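Local coordinates for protein ofchtiv-allosamidin (Ostrinia furnacalis, PDB 6JMB) that probably hydrolyses chitin as a family 18 glycoside hydrolase with a TIM-barrel fold, and here holds the inhibitor allosamidin in its substrate cleft, at residues G11-Y16 with V37-G42; V7-T12 with M343-E348; N62-T67 with E115-G120; G47-L52 with I106-A111. All coordinates share one frame; numbering follows the deposited sequence. Where two conformers were deposited one is given.

Contact 1 (G11-Y16 with V37-G42); sequences GTWATY and VYAFIG. With NAA (2-acetamido-2-deoxy-beta-D-allopyranose), chain B; AMI (allosamizoline), chain C; NAA (2-acetamido-2-deoxy-beta-D-allopyranose), chain D.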
# COMPACT_ATOMS: atom_id res chain seq x y z
N GLY A 11 9.26 -0.92 2.01
CA GLY A 11 9.69 -2.11 1.31
C GLY A 11 11.17 -2.35 1.54
O GLY A 11 12.02 -1.74 0.87
N THR A 12 11.49 -3.20 2.51
CA THR A 12 12.84 -3.25 3.08
C THR A 12 13.89 -3.74 2.09
O THR A 12 15.08 -3.49 2.30
CB THR A 12 12.85 -4.09 4.36
OG1 THR A 12 12.35 -5.40 4.07
CG2 THR A 12 11.97 -3.44 5.43
N TRP A 13 13.48 -4.42 1.01
CA TRP A 13 14.42 -4.86 -0.01
C TRP A 13 15.01 -3.69 -0.79
O TRP A 13 15.94 -3.90 -1.59
CB TRP A 13 13.73 -5.85 -0.97
CG TRP A 13 12.43 -5.33 -1.51
CD1 TRP A 13 12.26 -4.63 -2.66
CD2 TRP A 13 11.14 -5.45 -0.91
NE1 TRP A 13 10.93 -4.31 -2.82
CE2 TRP A 13 10.22 -4.80 -1.76
CE3 TRP A 13 10.66 -6.06 0.26
CZ2 TRP A 13 8.86 -4.73 -1.47
CZ3 TRP A 13 9.31 -5.98 0.55
CH2 TRP A 13 8.42 -5.33 -0.32
N ALA A 14 14.52 -2.47 -0.59
CA ALA A 14 15.10 -1.31 -1.26
C ALA A 14 16.53 -1.03 -0.83
O ALA A 14 17.23 -0.25 -1.49
CB ALA A 14 14.23 -0.07 -1.02
N THR A 15 16.99 -1.65 0.25
CA THR A 15 18.38 -1.50 0.66
C THR A 15 19.34 -2.06 -0.38
O THR A 15 20.51 -1.66 -0.40
CB THR A 15 18.60 -2.15 2.03
OG1 THR A 15 19.93 -1.86 2.48
CG2 THR A 15 18.43 -3.67 1.94
N TYR A 16 18.88 -2.97 -1.24
CA TYR A 16 19.74 -3.58 -2.25
C TYR A 16 19.82 -2.77 -3.53
O TYR A 16 20.62 -3.11 -4.41
CB TYR A 16 19.26 -5.00 -2.57
CG TYR A 16 19.29 -5.92 -1.38
CD1 TYR A 16 20.49 -6.25 -0.77
CD2 TYR A 16 18.12 -6.43 -0.84
CE1 TYR A 16 20.52 -7.08 0.33
CE2 TYR A 16 18.14 -7.26 0.26
CZ TYR A 16 19.34 -7.58 0.84
OH TYR A 16 19.37 -8.41 1.93
N VAL A 37 5.83 0.76 9.03
CA VAL A 37 5.55 -0.67 8.90
C VAL A 37 6.67 -1.34 8.11
O VAL A 37 6.96 -0.95 6.97
CB VAL A 37 4.18 -0.92 8.26
CG1 VAL A 37 3.84 -2.40 8.35
CG2 VAL A 37 3.10 -0.08 8.93
N TYR A 38 7.28 -2.36 8.71
CA TYR A 38 8.38 -3.12 8.10
C TYR A 38 7.79 -4.21 7.21
O TYR A 38 7.20 -5.17 7.71
CB TYR A 38 9.21 -3.74 9.22
CG TYR A 38 10.55 -4.34 8.82
CD1 TYR A 38 10.64 -5.57 8.16
CD2 TYR A 38 11.72 -3.68 9.14
CE1 TYR A 38 11.88 -6.11 7.81
CE2 TYR A 38 12.96 -4.22 8.81
CZ TYR A 38 13.03 -5.42 8.15
OH TYR A 38 14.27 -5.93 7.82
N ALA A 39 7.96 -4.09 5.90
CA ALA A 39 7.46 -5.09 4.96
C ALA A 39 8.64 -5.87 4.40
O ALA A 39 9.60 -5.26 3.94
CB ALA A 39 6.73 -4.39 3.81
N PHE A 40 8.59 -7.21 4.43
CA PHE A 40 7.54 -8.07 4.98
C PHE A 40 8.20 -9.22 5.72
O PHE A 40 9.33 -9.63 5.38
CB PHE A 40 6.73 -8.74 3.85
CG PHE A 40 5.77 -7.84 3.16
CD1 PHE A 40 4.63 -7.41 3.80
CD2 PHE A 40 5.98 -7.46 1.84
CE1 PHE A 40 3.72 -6.59 3.15
CE2 PHE A 40 5.08 -6.63 1.18
CZ PHE A 40 3.94 -6.20 1.84
N ILE A 41 7.50 -9.78 6.70
CA ILE A 41 7.77 -11.12 7.17
C ILE A 41 6.77 -12.08 6.53
O ILE A 41 5.82 -11.66 5.86
CB ILE A 41 7.74 -11.23 8.72
CG1 ILE A 41 6.35 -10.91 9.27
CG2 ILE A 41 8.82 -10.35 9.33
CD1 ILE A 41 6.20 -11.23 10.76
N GLY A 42 6.98 -13.37 6.72
CA GLY A 42 6.12 -14.38 6.14
C GLY A 42 5.74 -15.47 7.11
O GLY A 42 5.99 -15.35 8.32
C1 NAA B . 9.20 -7.42 -5.20
C2 NAA B . 10.21 -8.51 -4.89
C3 NAA B . 11.53 -8.25 -5.58
C4 NAA B . 11.39 -8.03 -7.04
C5 NAA B . 10.35 -6.93 -7.31
C6 NAA B . 10.00 -6.81 -8.75
C7 NAA B . 9.76 -9.51 -2.55
C8 NAA B . 10.00 -9.48 -1.03
N2 NAA B . 10.44 -8.50 -3.43
O3 NAA B . 12.03 -7.01 -5.04
O4 NAA B . 12.66 -7.55 -7.53
O5 NAA B . 9.06 -7.24 -6.67
O6 NAA B . 8.66 -6.28 -8.76
O7 NAA B . 9.03 -10.35 -3.05
C1 AMI C . 0.76 -3.64 -1.91
C2 AMI C . 1.15 -5.03 -1.26
C3 AMI C . 2.54 -5.22 -1.62
C4 AMI C . 2.69 -4.50 -3.02
C5 AMI C . 2.01 -3.24 -2.76
C6 AMI C . 1.61 -2.46 -4.06
C7 AMI C . 0.67 -3.54 0.30
C8 AMI C . 0.45 -3.87 2.82
C9 AMI C . 0.11 -1.55 1.80
N2 AMI C . 0.95 -4.89 0.02
N7 AMI C . 0.41 -3.00 1.64
O3 AMI C . 2.87 -6.60 -1.64
O4 AMI C . 4.03 -4.18 -3.39
O6 AMI C . 0.86 -3.33 -4.89
O7 AMI C . 0.64 -2.73 -0.80
C1 NAA D . 4.70 -5.23 -4.02
C2 NAA D . 5.89 -4.68 -4.79
C3 NAA D . 6.76 -5.74 -5.34
C4 NAA D . 7.22 -6.68 -4.25
C5 NAA D . 6.01 -7.24 -3.51
C6 NAA D . 6.37 -8.13 -2.37
C7 NAA D . 5.46 -2.38 -5.84
C8 NAA D . 4.78 -1.54 -6.93
N2 NAA D . 5.26 -3.84 -5.87
O3 NAA D . 5.98 -6.47 -6.35
O4 NAA D . 7.97 -7.80 -4.76
O5 NAA D . 5.24 -6.13 -2.96
O6 NAA D . 5.17 -8.64 -1.83
O7 NAA D . 6.13 -1.89 -5.01

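Contact 2 (V7-T12 with M343-E348); sequences VCYYGT and MLWSIE. With AMI (allosamizoline), chain C; NAA (2-acetamido-2-deoxy-beta-D-allopyranose), chain D.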
# COMPACT_ATOMS: atom_id res chain seq x y z
N VAL A 7 0.41 6.30 7.88
CA VAL A 7 0.92 4.94 7.98
C VAL A 7 1.89 4.73 6.82
O VAL A 7 1.47 4.64 5.66
CB VAL A 7 -0.22 3.92 7.96
CG1 VAL A 7 0.32 2.49 8.06
CG2 VAL A 7 -1.21 4.20 9.09
N CYS A 8 3.18 4.66 7.12
CA CYS A 8 4.23 4.55 6.11
C CYS A 8 4.71 3.11 6.03
O CYS A 8 5.29 2.61 6.99
CB CYS A 8 5.43 5.41 6.49
SG CYS A 8 5.12 7.18 6.58
N TYR A 9 4.53 2.48 4.87
CA TYR A 9 5.15 1.18 4.63
C TYR A 9 6.54 1.35 4.05
O TYR A 9 6.78 2.24 3.22
CB TYR A 9 4.31 0.37 3.64
CG TYR A 9 3.09 -0.26 4.26
CD1 TYR A 9 1.90 0.43 4.38
CD2 TYR A 9 3.14 -1.57 4.72
CE1 TYR A 9 0.80 -0.17 4.94
CE2 TYR A 9 2.04 -2.18 5.28
CZ TYR A 9 0.86 -1.47 5.38
OH TYR A 9 -0.26 -2.06 5.92
N TYR A 10 7.46 0.49 4.47
CA TYR A 10 8.82 0.46 3.96
C TYR A 10 9.07 -0.90 3.33
O TYR A 10 9.07 -1.93 4.03
CB TYR A 10 9.81 0.73 5.09
CG TYR A 10 11.28 0.60 4.72
CD1 TYR A 10 11.75 0.92 3.45
CD2 TYR A 10 12.19 0.16 5.66
CE1 TYR A 10 13.10 0.80 3.13
CE2 TYR A 10 13.54 0.05 5.35
CZ TYR A 10 13.98 0.36 4.09
OH TYR A 10 15.32 0.23 3.80
N GLY A 11 9.26 -0.92 2.01
CA GLY A 11 9.69 -2.11 1.31
C GLY A 11 11.17 -2.35 1.54
O GLY A 11 12.02 -1.74 0.87
N THR A 12 11.49 -3.20 2.51
CA THR A 12 12.84 -3.25 3.08
C THR A 12 13.89 -3.74 2.09
O THR A 12 15.08 -3.49 2.30
CB THR A 12 12.85 -4.09 4.36
OG1 THR A 12 12.35 -5.40 4.07
CG2 THR A 12 11.97 -3.44 5.43
N MET A 343 -2.50 6.04 4.34
CA MET A 343 -1.51 4.98 4.28
C MET A 343 -0.79 5.11 2.95
O MET A 343 -1.40 5.48 1.95
CB MET A 343 -2.23 3.62 4.35
CG MET A 343 -1.35 2.41 4.17
SD MET A 343 -2.29 0.86 4.26
CE MET A 343 -3.06 0.78 2.64
N LEU A 344 0.51 4.82 2.93
CA LEU A 344 1.27 4.94 1.70
C LEU A 344 2.09 3.69 1.42
O LEU A 344 2.78 3.17 2.30
CB LEU A 344 2.17 6.18 1.70
CG LEU A 344 3.18 6.20 2.83
CD1 LEU A 344 4.56 6.65 2.35
CD2 LEU A 344 2.70 7.12 3.95
N TRP A 345 2.03 3.23 0.18
CA TRP A 345 2.99 2.26 -0.35
C TRP A 345 3.77 2.98 -1.43
O TRP A 345 3.20 3.30 -2.48
CB TRP A 345 2.27 1.05 -0.95
CG TRP A 345 3.30 0.04 -1.35
CD1 TRP A 345 3.96 -0.03 -2.55
CD2 TRP A 345 3.85 -0.98 -0.52
NE1 TRP A 345 4.88 -1.06 -2.51
CE2 TRP A 345 4.83 -1.65 -1.28
CE3 TRP A 345 3.61 -1.40 0.79
CZ2 TRP A 345 5.57 -2.72 -0.77
CZ3 TRP A 345 4.34 -2.46 1.30
CH2 TRP A 345 5.31 -3.11 0.52
N SER A 346 5.06 3.26 -1.20
CA SER A 346 5.82 2.99 0.02
C SER A 346 6.89 4.08 0.08
O SER A 346 7.17 4.75 -0.93
CB SER A 346 6.48 1.61 -0.04
OG SER A 346 7.12 1.40 -1.29
N ILE A 347 7.49 4.26 1.26
CA ILE A 347 8.28 5.46 1.52
C ILE A 347 9.52 5.52 0.64
O ILE A 347 9.98 6.62 0.29
CB ILE A 347 8.60 5.55 3.03
CG1 ILE A 347 9.19 6.92 3.38
CG2 ILE A 347 9.51 4.40 3.46
CD1 ILE A 347 9.31 7.15 4.89
N GLU A 348 10.07 4.37 0.25
CA GLU A 348 11.35 4.33 -0.43
C GLU A 348 11.29 4.83 -1.87
O GLU A 348 12.35 4.94 -2.50
CB GLU A 348 11.94 2.93 -0.36
CG GLU A 348 11.20 1.90 -1.20
CD GLU A 348 10.07 1.22 -0.45
OE1 GLU A 348 9.76 1.61 0.70
OE2 GLU A 348 9.48 0.28 -1.02
C1 AMI C . 0.76 -3.64 -1.91
C2 AMI C . 1.15 -5.03 -1.26
C3 AMI C . 2.54 -5.22 -1.62
C4 AMI C . 2.69 -4.50 -3.02
C5 AMI C . 2.01 -3.24 -2.76
C6 AMI C . 1.61 -2.46 -4.06
C7 AMI C . 0.67 -3.54 0.30
C8 AMI C . 0.45 -3.87 2.82
C9 AMI C . 0.11 -1.55 1.80
N2 AMI C . 0.95 -4.89 0.02
N7 AMI C . 0.41 -3.00 1.64
O3 AMI C . 2.87 -6.60 -1.64
O4 AMI C . 4.03 -4.18 -3.39
O6 AMI C . 0.86 -3.33 -4.89
O7 AMI C . 0.64 -2.73 -0.80
C1 NAA D . 4.70 -5.23 -4.02
C2 NAA D . 5.89 -4.68 -4.79
C3 NAA D . 6.76 -5.74 -5.34
C4 NAA D . 7.22 -6.68 -4.25
C5 NAA D . 6.01 -7.24 -3.51
C6 NAA D . 6.37 -8.13 -2.37
C7 NAA D . 5.46 -2.38 -5.84
C8 NAA D . 4.78 -1.54 -6.93
N2 NAA D . 5.26 -3.84 -5.87
O3 NAA D . 5.98 -6.47 -6.35
O4 NAA D . 7.97 -7.80 -4.76
O5 NAA D . 5.24 -6.13 -2.96
O6 NAA D . 5.17 -8.64 -1.83
O7 NAA D . 6.13 -1.89 -5.01

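Contact 3 (N62-T67 with E115-G120); sequences NFKQFT and EYNFDG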
# COMPACT_ATOMS: atom_id res chain seq x y z
N ASN A 62 18.45 -5.46 10.93
CA ASN A 62 17.56 -4.48 10.29
C ASN A 62 16.24 -4.31 11.04
O ASN A 62 15.74 -3.18 11.13
CB ASN A 62 17.33 -4.85 8.82
CG ASN A 62 17.14 -3.63 7.95
OD1 ASN A 62 17.94 -2.69 8.00
ND2 ASN A 62 16.10 -3.64 7.12
N PHE A 63 15.66 -5.39 11.56
CA PHE A 63 14.45 -5.26 12.38
C PHE A 63 14.69 -4.26 13.50
O PHE A 63 13.89 -3.35 13.73
CB PHE A 63 14.11 -6.60 13.05
CG PHE A 63 13.46 -7.65 12.17
CD1 PHE A 63 12.58 -7.34 11.13
CD2 PHE A 63 13.70 -8.98 12.45
CE1 PHE A 63 11.98 -8.37 10.38
CE2 PHE A 63 13.12 -10.00 11.70
CZ PHE A 63 12.26 -9.70 10.68
N LYS A 64 15.80 -4.44 14.23
CA LYS A 64 16.07 -3.61 15.40
C LYS A 64 16.46 -2.19 15.01
O LYS A 64 16.11 -1.24 15.72
CB LYS A 64 17.15 -4.27 16.25
CG LYS A 64 17.45 -3.55 17.56
CD LYS A 64 16.25 -3.58 18.50
CE LYS A 64 16.64 -3.12 19.89
NZ LYS A 64 15.46 -2.71 20.70
N GLN A 65 17.18 -2.01 13.90
CA GLN A 65 17.47 -0.65 13.45
C GLN A 65 16.17 0.09 13.15
O GLN A 65 16.03 1.27 13.48
CB GLN A 65 18.35 -0.68 12.21
CG GLN A 65 19.79 -1.08 12.47
CD GLN A 65 20.61 -1.08 11.21
OE1 GLN A 65 21.31 -2.04 10.90
NE2 GLN A 65 20.53 0.01 10.45
N PHE A 66 15.21 -0.61 12.54
CA PHE A 66 13.93 -0.02 12.20
C PHE A 66 13.16 0.39 13.45
O PHE A 66 12.68 1.53 13.55
CB PHE A 66 13.14 -1.03 11.37
CG PHE A 66 11.82 -0.53 10.85
CD1 PHE A 66 11.75 0.18 9.65
CD2 PHE A 66 10.64 -0.80 11.53
CE1 PHE A 66 10.52 0.62 9.16
CE2 PHE A 66 9.42 -0.35 11.04
CZ PHE A 66 9.36 0.35 9.85
N THR A 67 13.03 -0.51 14.42
CA THR A 67 12.29 -0.15 15.63
C THR A 67 13.04 0.89 16.45
O THR A 67 12.40 1.64 17.20
CB THR A 67 11.92 -1.38 16.46
OG1 THR A 67 13.11 -2.03 16.91
CG2 THR A 67 11.07 -2.35 15.65
N GLU A 115 10.76 -9.49 20.63
CA GLU A 115 12.22 -9.57 20.63
C GLU A 115 12.86 -8.45 19.82
O GLU A 115 13.96 -8.00 20.15
CB GLU A 115 12.69 -10.95 20.16
CG GLU A 115 12.63 -11.18 18.67
CD GLU A 115 13.08 -12.58 18.29
OE1 GLU A 115 14.24 -12.92 18.59
OE2 GLU A 115 12.27 -13.33 17.70
N TYR A 116 12.17 -7.96 18.80
CA TYR A 116 12.70 -6.90 17.95
C TYR A 116 12.12 -5.54 18.28
O TYR A 116 12.47 -4.56 17.61
CB TYR A 116 12.51 -7.25 16.47
CG TYR A 116 13.22 -8.54 16.09
CD1 TYR A 116 14.60 -8.65 16.22
CD2 TYR A 116 12.52 -9.64 15.62
CE1 TYR A 116 15.26 -9.83 15.89
CE2 TYR A 116 13.16 -10.82 15.29
CZ TYR A 116 14.53 -10.91 15.43
OH TYR A 116 15.19 -12.08 15.10
N ASN A 117 11.26 -5.45 19.29
CA ASN A 117 10.71 -4.19 19.80
C ASN A 117 9.73 -3.52 18.83
O ASN A 117 9.65 -2.29 18.76
CB ASN A 117 11.80 -3.21 20.26
CG ASN A 117 11.26 -2.14 21.18
OD1 ASN A 117 10.36 -2.40 21.98
ND2 ASN A 117 11.79 -0.93 21.06
N PHE A 118 8.97 -4.32 18.08
CA PHE A 118 7.86 -3.78 17.32
C PHE A 118 6.69 -3.47 18.25
O PHE A 118 6.59 -3.98 19.37
CB PHE A 118 7.41 -4.79 16.25
CG PHE A 118 8.34 -4.88 15.07
CD1 PHE A 118 8.33 -3.91 14.07
CD2 PHE A 118 9.22 -5.95 14.94
CE1 PHE A 118 9.18 -4.00 12.99
CE2 PHE A 118 10.08 -6.05 13.85
CZ PHE A 118 10.06 -5.08 12.87
N ASP A 119 5.77 -2.63 17.76
CA ASP A 119 4.60 -2.23 18.53
C ASP A 119 3.33 -2.94 18.10
O ASP A 119 2.26 -2.67 18.66
CB ASP A 119 4.41 -0.72 18.45
CG ASP A 119 5.60 0.03 18.96
OD1 ASP A 119 5.85 -0.03 20.19
OD2 ASP A 119 6.31 0.66 18.15
N GLY A 120 3.42 -3.83 17.13
CA GLY A 120 2.25 -4.56 16.69
C GLY A 120 2.48 -5.21 15.34
O GLY A 120 3.58 -5.20 14.80
O HOH W 1 14.31 -0.95 19.09

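Contact 4 (G47-L52 with I106-A111); sequences GTALAL and IQTSLA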
# COMPACT_ATOMS: atom_id res chain seq x y z
N GLY A 47 1.92 -22.08 10.29
CA GLY A 47 1.76 -20.88 11.08
C GLY A 47 3.02 -20.26 11.64
O GLY A 47 2.94 -19.25 12.33
N THR A 48 4.20 -20.83 11.39
CA THR A 48 5.41 -20.26 11.96
C THR A 48 5.75 -18.96 11.26
O THR A 48 6.00 -18.94 10.05
CB THR A 48 6.56 -21.25 11.86
OG1 THR A 48 6.23 -22.42 12.63
CG2 THR A 48 7.83 -20.64 12.43
N ALA A 49 5.75 -17.86 12.02
CA ALA A 49 6.20 -16.58 11.49
C ALA A 49 7.69 -16.63 11.24
O ALA A 49 8.45 -17.22 12.01
CB ALA A 49 5.88 -15.47 12.50
N LEU A 50 8.13 -16.02 10.14
CA LEU A 50 9.53 -16.16 9.80
C LEU A 50 10.05 -14.94 9.05
O LEU A 50 9.29 -14.22 8.39
CB LEU A 50 9.79 -17.45 9.02
CG LEU A 50 8.84 -17.75 7.86
CD1 LEU A 50 9.35 -17.12 6.58
CD2 LEU A 50 8.68 -19.25 7.70
N ALA A 51 11.35 -14.71 9.19
CA ALA A 51 12.01 -13.66 8.44
C ALA A 51 12.20 -14.11 7.00
O ALA A 51 12.65 -15.23 6.74
CB ALA A 51 13.37 -13.35 9.07
N LEU A 52 11.83 -13.24 6.06
CA LEU A 52 11.98 -13.56 4.65
C LEU A 52 13.37 -13.24 4.11
O LEU A 52 13.74 -13.72 3.04
CB LEU A 52 10.92 -12.82 3.83
CG LEU A 52 9.50 -13.35 4.06
CD1 LEU A 52 8.49 -12.51 3.30
CD2 LEU A 52 9.40 -14.82 3.67
N ILE A 106 0.12 -16.89 16.24
CA ILE A 106 0.01 -15.87 17.27
C ILE A 106 1.27 -15.85 18.14
O ILE A 106 1.85 -14.80 18.41
CB ILE A 106 -1.27 -16.06 18.10
CG1 ILE A 106 -2.50 -15.82 17.22
CG2 ILE A 106 -1.26 -15.14 19.31
CD1 ILE A 106 -3.79 -16.36 17.80
N GLN A 107 1.72 -17.04 18.56
CA GLN A 107 2.87 -17.10 19.46
C GLN A 107 4.18 -16.74 18.76
O GLN A 107 5.02 -16.03 19.33
CB GLN A 107 2.96 -18.48 20.12
CG GLN A 107 1.80 -18.76 21.08
CD GLN A 107 1.61 -17.68 22.13
OE1 GLN A 107 0.50 -17.18 22.33
NE2 GLN A 107 2.70 -17.30 22.79
N THR A 108 4.39 -17.23 17.53
CA THR A 108 5.66 -16.93 16.86
C THR A 108 5.72 -15.49 16.36
O THR A 108 6.79 -14.87 16.40
CB THR A 108 5.94 -17.91 15.72
OG1 THR A 108 4.87 -17.90 14.77
CG2 THR A 108 6.13 -19.32 16.26
N SER A 109 4.60 -14.94 15.89
CA SER A 109 4.61 -13.53 15.52
C SER A 109 4.80 -12.65 16.75
O SER A 109 5.55 -11.66 16.70
CB SER A 109 3.34 -13.15 14.74
OG SER A 109 2.19 -13.17 15.57
N LEU A 110 4.15 -13.00 17.86
CA LEU A 110 4.36 -12.24 19.10
C LEU A 110 5.82 -12.28 19.53
O LEU A 110 6.37 -11.27 19.98
CB LEU A 110 3.47 -12.80 20.20
CG LEU A 110 3.64 -12.22 21.60
CD1 LEU A 110 3.23 -10.76 21.62
CD2 LEU A 110 2.81 -13.01 22.60
N ALA A 111 6.47 -13.44 19.40
CA ALA A 111 7.88 -13.55 19.77
C ALA A 111 8.75 -12.60 18.95
O ALA A 111 9.63 -11.92 19.50
CB ALA A 111 8.36 -15.00 19.61

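Contact 1 (G11-Y16 with V37-G42)
G11 and A39 form a parallel beta bridge, CA to CA 5.2 Å, where strand 5-11 of the TIM barrel ends beside strand 35-43. The chain of 12-16 then turns into a 3-10 segment. Its start is fixed by A39 O, which accepts two bonds from one residue: T12 N at 3.1 Å, with an N-H...O angle of 168°, and T12 OG1 at 2.8 Å. A chi1 of 57° puts OG1 in reach of that carbonyl and leaves CG2 beside the backbone N, directed at Y38. The hydroxyl of Y38 is held by D57.

W13 turns to the cleft. Its CZ3 packs on F40 CD2 at 3.9 Å, near the indole plane, while the chain B allopyranose lies over one indole face and G11 C is over the other. F40, which follows a cis peptide bond, sends CE2 to within 3.6 Å of O3 of allosamizoline. Replacing W13 with an alanine would probably strip the chain B sugar of the flat surface beneath its N-acetyl group and take away the indole edge that F40 CD2 packs on. Away from the ligands, T12 CG2 makes a CH-pi contact 3.4 Å from the Y38 ring centroid, only 6° off the ring normal.

Contact 2 (V7-T12 with M343-E348)
Y9 CB packs on W345 CE3 at 3.4 Å, and both side chains line the pocket of allosamizoline. The indole carries the cyclopentane ring of allosamizoline on one face, C5 lying 3.5 Å above its plane, and S346 CB lies against the opposite face. With CG anti to the backbone N (chi1 -175°), W345 also brings NE1 to O7 of the chain D allopyranose, a bond of 2.9 Å at 162°. Y9 offers a ring face to the dimethylamino end of the inhibitor, CE2 to C8 3.4 Å, while its hydroxyl bonds to D122.

Behind this first shell the backbones run parallel: L344 N bonds to V7 O, and Y9 N to L344 O. After the cis peptide between W345 and S346 the chain re-engages, I347 N donating to Y9 O at 2.9 Å. The buried carboxylate of E348 is met on its two faces: G11 N donates to OE1 (2.9 Å) from one side of the plane and S346 OG to OE2 (2.6 Å) from the other, which ties the turn after W345 to the end of strand 5-11. The first and last barrel strands, paired about a tryptophan beneath the inhibitor, are what closes the TIM barrel and floors the catalytic cleft in family 18 chitinases.

Contact 3 (N62-T67 with E115-G120)
F63 reaches from helix 62-67 into an aromatic cluster with Y116 and F118. CB rests on Y116 CG at 3.7 Å. From there, CD2 lies over the centre of one Y116 face, nearest to CE2 at 3.4 Å, and F63 CE2 follows on the same side of that ring, toward its rim; the two planes are inclined at 46°, an oblique meeting. On the other branch CD1 approaches F118 CZ at 3.8 Å, in an offset edge-to-face pair in which F118 supplies the edge. CE1 goes on to the Y38 ring and CZ ends near A51, so the ring also reaches strands 35-43 and 49-51. A chi1 of -77° places it between these neighbours.

One turn on, T67 CG2 sits over the F118 ring, 3.6 Å from its centroid and 16° off the normal. Its OG1 donates to Y116 O at 2.7 Å. Helix 99-116 closes near here in a Schellman motif, N117 taking a positive phi. The same hydroxyl accepts from a water 2.7 Å away, which in turn accepts from K64 NZ (2.6 Å) and N117 ND2.

The two halves divide the chemistry: rings and a methyl group pack toward the barrel strands and probably keep water out there, whereas at the outer rim T67 gives the Y116 carbonyl a hydroxyl donor and K64 and N117 converge on a shared water without a direct bond.

Contact 4 (G47-L52 with I106-A111)
The flat groups that meet between A49 and T108 are peptide units, with no rings involved. The T48-A49 peptide directs its N-H straight at T108 OG1, 2.9 Å from A49 N with an angle of 176° at the hydrogen. In return the T108-S109 peptide offers a face: A49 CB lies over it, 3.7 Å from S109 N and 3.5 Å from T108 OG1. A chi1 of 57° directs the T108 hydroxyl toward the strand while still letting it reach back to N104 O one turn earlier in its own helix. The oxygen thus serves two backbones, accepting from A49 in a nearly straight bond and bonding to N104.

Farther out, contacts thin: A49 CB stands 4.1 Å from S109 CB, and the methyls T48 CG2 and T108 CG2 approach to 4.4 Å. A valine in place of T108 has no hydroxyl, and would probably leave the A49 N-H without its acceptor and N104 O without this side-chain partner, weakening the tie between strand and helix. T48 OG1 adds a second link through N104 ND2, and S109 OG turns back to F105 O.

Strand 49-51, antiparallel to strand 35-43 and joined to it by a bond between L50 and G42, is thereby pinned to helix 99-116, while I106 in that helix packs on helix 138-154.

Contacts 1 and 2 form the core: they share G11 and T12, and strand 5-11 stands between strands 35-43 and 341-345, with V37 N to C8 O at 2.8 Å joining them. Both touch allosamizoline and the chain D sugar, and F40 packs on W345. Contacts 3 and 4 lie farther out, contact 3 partly buried and contact 4 buried though about 22 Å from the chain's centre, and both use helix 99-116, one at its end and one along its side. Backbone bonds and aromatic surfaces under the inhibitor mark contacts 1 and 2; contact 3 combines buried rings with a wet rim, and contact 4 depends on one hydroxyl. Y38 connects contacts 1 and 3, and G42 connects contacts 1 and 4.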